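Local coordinates for protein ORF48 (Lactococcus phage TP901-1, PDB 3UH8) that is a structural component of the phage baseplate, the assembly that attaches the virion to its host, and probably serves as a scaffold within it, at residues L22-V27 with Q89-N94; P50-M55 with D85-F90. All coordinates share one frame; numbering follows the deposited sequence.

Contact 1. Residues L22-V27 with Q89-N94; sequences LRHADV and QFVGRN
Across the surface contact between Leu22-Val27 and Gln89-Asn94, His24 and Val91 meet by van der Waals packing. Val91 presents one methyl branch: Val91 CG2 lies 3.7 Å from His24 CB and 3.8 Å from His24 CG, so the methyl sits at the root of the imidazole and approaches the ring obliquely; the two side chains cross at about a right angle. The CG2 branch lies anti to the carbonyl carbon of Val91, which places it against His24. Lys123 touches both residues. No hydrogen bond joins the two segments: His24 ND1 stays 4.2 Å from Gln89 O and makes a weak bond instead to Leu88 O, one residue earlier. The contact belongs to the edge of an immunoglobulin-like beta domain, where strand 21-23 runs out into a type I turn from Arg23 to Asp26 and helix 85-89 gives way to strand 92-103. Polar bonds brace each side internally. In the turn, a salt bridge links Arg23 NE to Asp26 OD2 at 3.1 Å, although its hydrogen-bond geometry is weak. In the other segment, Asn94 ND2 donates to Phe90 O at 2.9 Å (N-H...O 163°), approaching in the carbonyl plane, and more weakly to Gly92 O.

Contact 2. Residues P50-M55 with D85-F90; sequences PFFCLM and DNALQF
Phe52 brings the far end of its ring up to the methyl of Ala87, with CE2 3.9 Å and CZ 4.0 Å from Ala87 CB. The methyl meets the ring obliquely. Leu54, two residues further along the strand, reaches the same short helix through a single branch: its CD2 lies 3.7 Å from the backbone O of Asn86 and 3.9 Å from OD1 of that residue's side chain, and also approaches Ala87 CA at 4.2 Å. Thus one leucine methyl packs against both oxygens of Asn86, a van der Waals contact; no hydrogen bond links the two segments. In both Phe52 and Leu54, CG is anti to the backbone N (chi1 172° in each), which carries both side chains out from the same side of the strand to meet the helix.

Inside the helix the backbone bonds, Leu88 N to Asp85 O and Gln89 N to Asn86 O, are long and weak, and bonds from outside the segments help to fix Ala87: its N is hydrogen-bonded to Ser84 OG and its O to Tyr119 OH. Phe52 and Leu54 also touch Tyr119, so the same residue takes part in the apolar packing and in the bond to the Ala87 carbonyl. The axes of the short segments 50-54 and 85-89 come within 10.0 Å and their N-to-C directions differ by 32°. The strand is paired with strands 65-73 and 92-103, Tyr81 of strand 78-82 stacks on Phe52, and the helix lies against the inward side chains beside strand 112-122.

In the fold
After strand 2-9, the chain reaches strand 21-23 and its turn, and later strand 49-54; contact 2 pairs 50-55 with 85-90, contact 1 pairs 22-27 with 89-94. Contact 1 closes the longer loop, of 61 intervening residues; contact 2 closes one of 29 nested inside it, because residues 56-84 fall within 28-88; the second segments overlap at Gln89 and Phe90. Strands 49-54 and 92-103 are neighbours in the sheet, while strand 21-23 pairs with strand 112-122. Leu88 connects the two contacts directly, its side chain packing on Leu22 while the Ala87 methyl touches Phe52 of strand 49-54. Helix 85-89 is thereby held between the domain's interior and the turn that follows strand 21-23.

Contact 1. Residues L22-V27 with Q89-N94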
ATOM      1  N   LEU A  22       9.831  -7.867  -4.513  1.00 27.80           N
ATOM      2  CA  LEU A  22       8.945  -9.026  -4.407  1.00 27.38           C
ATOM      3  C   LEU A  22       9.299 -10.115  -5.427  1.00 31.58           C
ATOM      4  O   LEU A  22      10.009  -9.846  -6.398  1.00 30.43           O
ATOM      5  CB  LEU A  22       7.462  -8.606  -4.528  1.00 27.19           C
ATOM      6  CG  LEU A  22       6.927  -7.537  -3.556  1.00 31.49           C
ATOM      7  CD1 LEU A  22       5.480  -7.207  -3.857  1.00 31.50           C
ATOM      8  CD2 LEU A  22       7.045  -7.975  -2.106  1.00 33.81           C
ATOM      9  N   ARG A  23       8.827 -11.351  -5.183  1.00 29.37           N
ATOM     10  CA  ARG A  23       9.065 -12.501  -6.056  1.00 29.83           C
ATOM     11  C   ARG A  23       7.770 -12.946  -6.706  1.00 34.37           C
ATOM     12  O   ARG A  23       6.779 -13.200  -6.020  1.00 33.68           O
ATOM     13  CB  ARG A  23       9.747 -13.650  -5.304  1.00 30.88           C
ATOM     14  CG  ARG A  23      11.217 -13.378  -5.001  1.00 43.50           C
ATOM     15  CD  ARG A  23      11.749 -14.280  -3.907  1.00 57.35           C
ATOM     16  NE  ARG A  23      11.018 -14.097  -2.654  1.00 68.58           N
ATOM     17  CZ  ARG A  23      11.569 -14.133  -1.445  1.00 84.83           C
ATOM     18  NH1 ARG A  23      12.870 -14.342  -1.304  1.00 73.36           N
ATOM     19  NH2 ARG A  23      10.818 -13.951  -0.367  1.00 72.52           N
ATOM     20  N   HIS A  24       7.790 -13.014  -8.039  1.00 32.11           N
ATOM     21  CA  HIS A  24       6.667 -13.349  -8.910  1.00 32.56           C
ATOM     22  C   HIS A  24       5.892 -14.651  -8.618  1.00 37.53           C
ATOM     23  O   HIS A  24       4.676 -14.595  -8.412  1.00 37.11           O
ATOM     24  CB  HIS A  24       7.096 -13.233 -10.383  1.00 33.39           C
ATOM     25  CG  HIS A  24       6.211 -13.965 -11.337  1.00 36.88           C
ATOM     26  ND1 HIS A  24       4.939 -13.518 -11.625  1.00 38.77           N
ATOM     27  CD2 HIS A  24       6.437 -15.115 -12.012  1.00 38.45           C
ATOM     28  CE1 HIS A  24       4.438 -14.396 -12.474  1.00 38.02           C
ATOM     29  NE2 HIS A  24       5.306 -15.375 -12.738  1.00 38.44           N
ATOM     30  N   ALA A  25       6.574 -15.809  -8.635  1.00 34.86           N
ATOM     31  CA  ALA A  25       5.928 -17.111  -8.439  1.00 35.02           C
ATOM     32  C   ALA A  25       6.171 -17.735  -7.057  1.00 39.16           C
ATOM     33  O   ALA A  25       6.148 -18.964  -6.923  1.00 39.15           O
ATOM     34  CB  ALA A  25       6.354 -18.067  -9.548  1.00 35.76           C
ATOM     35  N   ASP A  26       6.356 -16.885  -6.025  1.00 35.27           N
ATOM     36  CA  ASP A  26       6.626 -17.286  -4.640  1.00 34.97           C
ATOM     37  C   ASP A  26       5.631 -18.292  -4.067  1.00 38.56           C
ATOM     38  O   ASP A  26       4.417 -18.133  -4.205  1.00 38.03           O
ATOM     39  CB  ASP A  26       6.751 -16.060  -3.713  1.00 36.80           C
ATOM     40  CG  ASP A  26       7.553 -16.269  -2.432  1.00 46.68           C
ATOM     41  OD1 ASP A  26       7.486 -17.378  -1.855  1.00 47.09           O
ATOM     42  OD2 ASP A  26       8.214 -15.309  -1.984  1.00 53.21           O
ATOM     43  N   VAL A  27       6.182 -19.325  -3.414  1.00 35.22           N
ATOM     44  CA  VAL A  27       5.481 -20.417  -2.739  1.00 34.99           C
ATOM     45  C   VAL A  27       4.820 -19.867  -1.457  1.00 38.19           C
ATOM     46  O   VAL A  27       3.687 -20.241  -1.136  1.00 38.41           O
ATOM     47  CB  VAL A  27       6.498 -21.572  -2.460  1.00 39.23           C
ATOM     48  CG1 VAL A  27       6.108 -22.438  -1.261  1.00 39.14           C
ATOM     49  CG2 VAL A  27       6.709 -22.430  -3.705  1.00 39.08           C
ATOM     50  N   GLN A  89       2.043  -9.817 -10.720  1.00 26.02           N
ATOM     51  CA  GLN A  89       1.992 -10.156 -12.135  1.00 25.91           C
ATOM     52  C   GLN A  89       3.004  -9.448 -13.028  1.00 29.43           C
ATOM     53  O   GLN A  89       3.652 -10.124 -13.815  1.00 28.72           O
ATOM     54  CB  GLN A  89       0.580  -9.987 -12.679  1.00 27.40           C
ATOM     55  CG  GLN A  89       0.323 -10.774 -13.952  1.00 44.40           C
ATOM     56  CD  GLN A  89      -1.028 -10.424 -14.496  1.00 65.10           C
ATOM     57  OE1 GLN A  89      -1.164  -9.678 -15.469  1.00 59.78           O
ATOM     58  NE2 GLN A  89      -2.059 -10.895 -13.825  1.00 58.33           N
ATOM     59  N   PHE A  90       3.098  -8.110 -12.930  1.00 25.86           N
ATOM     60  CA  PHE A  90       4.059  -7.376 -13.756  1.00 25.36           C
ATOM     61  C   PHE A  90       5.481  -7.509 -13.218  1.00 28.81           C
ATOM     62  O   PHE A  90       5.833  -6.886 -12.210  1.00 28.12           O
ATOM     63  CB  PHE A  90       3.639  -5.912 -14.007  1.00 27.19           C
ATOM     64  CG  PHE A  90       4.623  -5.135 -14.855  1.00 28.83           C
ATOM     65  CD1 PHE A  90       5.498  -4.225 -14.276  1.00 31.80           C
ATOM     66  CD2 PHE A  90       4.711  -5.354 -16.227  1.00 30.89           C
ATOM     67  CE1 PHE A  90       6.432  -3.534 -15.053  1.00 32.61           C
ATOM     68  CE2 PHE A  90       5.648  -4.663 -17.003  1.00 33.57           C
ATOM     69  CZ  PHE A  90       6.499  -3.753 -16.412  1.00 31.68           C
ATOM     70  N   VAL A  91       6.299  -8.337 -13.896  1.00 25.51           N
ATOM     71  CA  VAL A  91       7.695  -8.558 -13.530  1.00 25.43           C
ATOM     72  C   VAL A  91       8.482  -7.328 -13.975  1.00 30.13           C
ATOM     73  O   VAL A  91       8.712  -7.125 -15.164  1.00 30.09           O
ATOM     74  CB  VAL A  91       8.264  -9.905 -14.058  1.00 29.19           C
ATOM     75  CG1 VAL A  91       9.773 -10.005 -13.843  1.00 28.92           C
ATOM     76  CG2 VAL A  91       7.561 -11.088 -13.398  1.00 29.00           C
ATOM     77  N   GLY A  92       8.812  -6.493 -13.005  1.00 27.15           N
ATOM     78  CA  GLY A  92       9.527  -5.243 -13.216  1.00 27.07           C
ATOM     79  C   GLY A  92       9.096  -4.186 -12.224  1.00 31.10           C
ATOM     80  O   GLY A  92       8.680  -4.514 -11.109  1.00 30.69           O
ATOM     81  N   ARG A  93       9.190  -2.909 -12.627  1.00 27.38           N
ATOM     82  CA  ARG A  93       8.823  -1.804 -11.752  1.00 27.12           C
ATOM     83  C   ARG A  93       7.324  -1.515 -11.746  1.00 29.90           C
ATOM     84  O   ARG A  93       6.730  -1.231 -12.788  1.00 29.30           O
ATOM     85  CB  ARG A  93       9.658  -0.544 -12.035  1.00 28.62           C
ATOM     86  CG  ARG A  93       9.645   0.426 -10.864  1.00 41.63           C
ATOM     87  CD  ARG A  93      10.610   1.581 -11.018  1.00 54.58           C
ATOM     88  NE  ARG A  93      10.370   2.570  -9.967  1.00 65.53           N
ATOM     89  CZ  ARG A  93      11.186   3.572  -9.655  1.00 82.97           C
ATOM     90  NH1 ARG A  93      12.334   3.726 -10.295  1.00 71.54           N
ATOM     91  NH2 ARG A  93      10.867   4.415  -8.683  1.00 71.85           N
ATOM     92  N   ASN A  94       6.725  -1.593 -10.549  1.00 25.58           N
ATOM     93  CA  ASN A  94       5.306  -1.343 -10.314  1.00 25.03           C
ATOM     94  C   ASN A  94       5.106  -0.046  -9.544  1.00 28.36           C
ATOM     95  O   ASN A  94       5.951   0.320  -8.726  1.00 27.91           O
ATOM     96  CB  ASN A  94       4.687  -2.501  -9.542  1.00 24.45           C
ATOM     97  CG  ASN A  94       4.504  -3.758 -10.350  1.00 40.31           C
ATOM     98  OD1 ASN A  94       3.408  -4.056 -10.826  1.00 32.20           O
ATOM     99  ND2 ASN A  94       5.566  -4.536 -10.502  1.00 31.03           N
TER

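Contact 2. Residues P50-M55 with D85-F90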
ATOM      1  N   PRO A  50      -8.062   1.146   4.825  1.00 28.39           N
ATOM      2  CA  PRO A  50      -7.042   1.328   3.779  1.00 27.64           C
ATOM      3  C   PRO A  50      -7.256   0.417   2.575  1.00 30.66           C
ATOM      4  O   PRO A  50      -7.695  -0.725   2.720  1.00 29.93           O
ATOM      5  CB  PRO A  50      -5.722   1.029   4.495  1.00 29.40           C
ATOM      6  CG  PRO A  50      -6.082   0.250   5.704  1.00 34.10           C
ATOM      7  CD  PRO A  50      -7.560   0.311   5.936  1.00 29.76           C
ATOM      8  N   PHE A  51      -6.948   0.937   1.383  1.00 26.92           N
ATOM      9  CA  PHE A  51      -7.087   0.213   0.124  1.00 26.46           C
ATOM     10  C   PHE A  51      -5.802   0.254  -0.679  1.00 30.05           C
ATOM     11  O   PHE A  51      -5.192   1.316  -0.816  1.00 29.65           O
ATOM     12  CB  PHE A  51      -8.249   0.783  -0.704  1.00 28.11           C
ATOM     13  CG  PHE A  51      -9.613   0.298  -0.281  1.00 29.54           C
ATOM     14  CD1 PHE A  51     -10.193  -0.808  -0.888  1.00 32.36           C
ATOM     15  CD2 PHE A  51     -10.319   0.946   0.723  1.00 31.72           C
ATOM     16  CE1 PHE A  51     -11.457  -1.258  -0.494  1.00 33.37           C
ATOM     17  CE2 PHE A  51     -11.589   0.504   1.105  1.00 34.42           C
ATOM     18  CZ  PHE A  51     -12.143  -0.602   0.503  1.00 32.37           C
ATOM     19  N   PHE A  52      -5.388  -0.904  -1.206  1.00 26.50           N
ATOM     20  CA  PHE A  52      -4.203  -1.010  -2.047  1.00 26.16           C
ATOM     21  C   PHE A  52      -4.638  -0.731  -3.481  1.00 30.95           C
ATOM     22  O   PHE A  52      -5.406  -1.508  -4.055  1.00 30.21           O
ATOM     23  CB  PHE A  52      -3.541  -2.396  -1.911  1.00 27.65           C
ATOM     24  CG  PHE A  52      -2.419  -2.654  -2.892  1.00 28.95           C
ATOM     25  CD1 PHE A  52      -1.144  -2.148  -2.664  1.00 31.58           C
ATOM     26  CD2 PHE A  52      -2.637  -3.396  -4.046  1.00 30.77           C
ATOM     27  CE1 PHE A  52      -0.109  -2.383  -3.572  1.00 32.45           C
ATOM     28  CE2 PHE A  52      -1.598  -3.638  -4.948  1.00 33.48           C
ATOM     29  CZ  PHE A  52      -0.342  -3.129  -4.708  1.00 31.59           C
ATOM     30  N   CYS A  53      -4.176   0.394  -4.042  1.00 28.63           N
ATOM     31  CA  CYS A  53      -4.516   0.783  -5.405  1.00 29.24           C
ATOM     32  C   CYS A  53      -3.298   0.642  -6.311  1.00 34.34           C
ATOM     33  O   CYS A  53      -2.401   1.485  -6.280  1.00 33.75           O
ATOM     34  CB  CYS A  53      -5.102   2.193  -5.445  1.00 29.66           C
ATOM     35  SG  CYS A  53      -6.570   2.422  -4.409  1.00 33.64           S
ATOM     36  N   LEU A  54      -3.246  -0.464  -7.073  1.00 32.12           N
ATOM     37  CA  LEU A  54      -2.165  -0.726  -8.019  1.00 32.54           C
ATOM     38  C   LEU A  54      -2.476   0.028  -9.295  1.00 38.30           C
ATOM     39  O   LEU A  54      -3.600  -0.059  -9.812  1.00 38.42           O
ATOM     40  CB  LEU A  54      -1.977  -2.234  -8.294  1.00 32.46           C
ATOM     41  CG  LEU A  54      -0.995  -2.630  -9.423  1.00 36.77           C
ATOM     42  CD1 LEU A  54       0.465  -2.379  -9.036  1.00 36.75           C
ATOM     43  CD2 LEU A  54      -1.192  -4.063  -9.833  1.00 38.50           C
ATOM     44  N   MET A  55      -1.514   0.771  -9.836  1.00 36.08           N
ATOM     45  CA  MET A  55      -1.747   1.537 -11.033  1.00 36.42           C
ATOM     46  C   MET A  55      -1.452   0.786 -12.333  1.00 41.54           C
ATOM     47  O   MET A  55      -0.475   0.043 -12.418  1.00 40.55           O
ATOM     48  CB  MET A  55      -1.005   2.865 -10.963  1.00 38.84           C
ATOM     49  CG  MET A  55      -1.684   3.880 -10.069  1.00 42.54           C
ATOM     50  SD  MET A  55      -0.831   5.462  -9.995  1.00 46.85           S
ATOM     51  CE  MET A  55      -1.326   6.178 -11.563  1.00 43.58           C
ATOM     52  N   ASP A  85      -1.866 -11.955  -6.363  1.00 21.42           N
ATOM     53  CA  ASP A  85      -1.318 -12.436  -7.630  1.00 21.53           C
ATOM     54  C   ASP A  85      -1.278 -11.289  -8.655  1.00 25.78           C
ATOM     55  O   ASP A  85      -0.361 -11.238  -9.472  1.00 25.69           O
ATOM     56  CB  ASP A  85      -2.122 -13.636  -8.162  1.00 23.33           C
ATOM     57  CG  ASP A  85      -1.928 -14.931  -7.388  1.00 32.73           C
ATOM     58  OD1 ASP A  85      -0.866 -15.089  -6.739  1.00 32.68           O
ATOM     59  OD2 ASP A  85      -2.819 -15.804  -7.463  1.00 39.94           O
ATOM     60  N   ASN A  86      -2.242 -10.343  -8.560  1.00 22.14           N
ATOM     61  CA  ASN A  86      -2.342  -9.158  -9.418  1.00 22.38           C
ATOM     62  C   ASN A  86      -1.178  -8.200  -9.155  1.00 26.58           C
ATOM     63  O   ASN A  86      -0.595  -7.672 -10.106  1.00 26.10           O
ATOM     64  CB  ASN A  86      -3.680  -8.442  -9.193  1.00 23.97           C
ATOM     65  CG  ASN A  86      -4.145  -7.556 -10.330  1.00 51.85           C
ATOM     66  OD1 ASN A  86      -3.358  -7.014 -11.116  1.00 48.71           O
ATOM     67  ND2 ASN A  86      -5.453  -7.369 -10.426  1.00 44.38           N
ATOM     68  N   ALA A  87      -0.829  -7.997  -7.869  1.00 22.92           N
ATOM     69  CA  ALA A  87       0.279  -7.137  -7.451  1.00 22.87           C
ATOM     70  C   ALA A  87       1.652  -7.692  -7.863  1.00 27.20           C
ATOM     71  O   ALA A  87       2.604  -6.923  -7.992  1.00 27.07           O
ATOM     72  CB  ALA A  87       0.232  -6.921  -5.948  1.00 23.63           C
ATOM     73  N   LEU A  88       1.748  -9.018  -8.076  1.00 24.04           N
ATOM     74  CA  LEU A  88       2.986  -9.715  -8.444  1.00 24.24           C
ATOM     75  C   LEU A  88       3.109 -10.035  -9.936  1.00 29.26           C
ATOM     76  O   LEU A  88       4.176 -10.472 -10.374  1.00 29.12           O
ATOM     77  CB  LEU A  88       3.105 -11.029  -7.641  1.00 24.16           C
ATOM     78  CG  LEU A  88       3.123 -10.936  -6.118  1.00 28.74           C
ATOM     79  CD1 LEU A  88       2.823 -12.283  -5.506  1.00 28.79           C
ATOM     80  CD2 LEU A  88       4.448 -10.414  -5.615  1.00 30.79           C
ATOM     81  N   GLN A  89       2.043  -9.817 -10.720  1.00 26.02           N
ATOM     82  CA  GLN A  89       1.992 -10.156 -12.135  1.00 25.91           C
ATOM     83  C   GLN A  89       3.004  -9.448 -13.028  1.00 29.43           C
ATOM     84  O   GLN A  89       3.652 -10.124 -13.815  1.00 28.72           O
ATOM     85  CB  GLN A  89       0.580  -9.987 -12.679  1.00 27.40           C
ATOM     86  CG  GLN A  89       0.323 -10.774 -13.952  1.00 44.40           C
ATOM     87  CD  GLN A  89      -1.028 -10.424 -14.496  1.00 65.10           C
ATOM     88  OE1 GLN A  89      -1.164  -9.678 -15.469  1.00 59.78           O
ATOM     89  NE2 GLN A  89      -2.059 -10.895 -13.825  1.00 58.33           N
ATOM     90  N   PHE A  90       3.098  -8.110 -12.930  1.00 25.86           N
ATOM     91  CA  PHE A  90       4.059  -7.376 -13.756  1.00 25.36           C
ATOM     92  C   PHE A  90       5.481  -7.509 -13.218  1.00 28.81           C
ATOM     93  O   PHE A  90       5.833  -6.886 -12.210  1.00 28.12           O
ATOM     94  CB  PHE A  90       3.639  -5.912 -14.007  1.00 27.19           C
ATOM     95  CG  PHE A  90       4.623  -5.135 -14.855  1.00 28.83           C
ATOM     96  CD1 PHE A  90       5.498  -4.225 -14.276  1.00 31.80           C
ATOM     97  CD2 PHE A  90       4.711  -5.354 -16.227  1.00 30.89           C
ATOM     98  CE1 PHE A  90       6.432  -3.534 -15.053  1.00 32.61           C
ATOM     99  CE2 PHE A  90       5.648  -4.663 -17.003  1.00 33.57           C
ATOM    100  CZ  PHE A  90       6.499  -3.753 -16.412  1.00 31.68           C
TER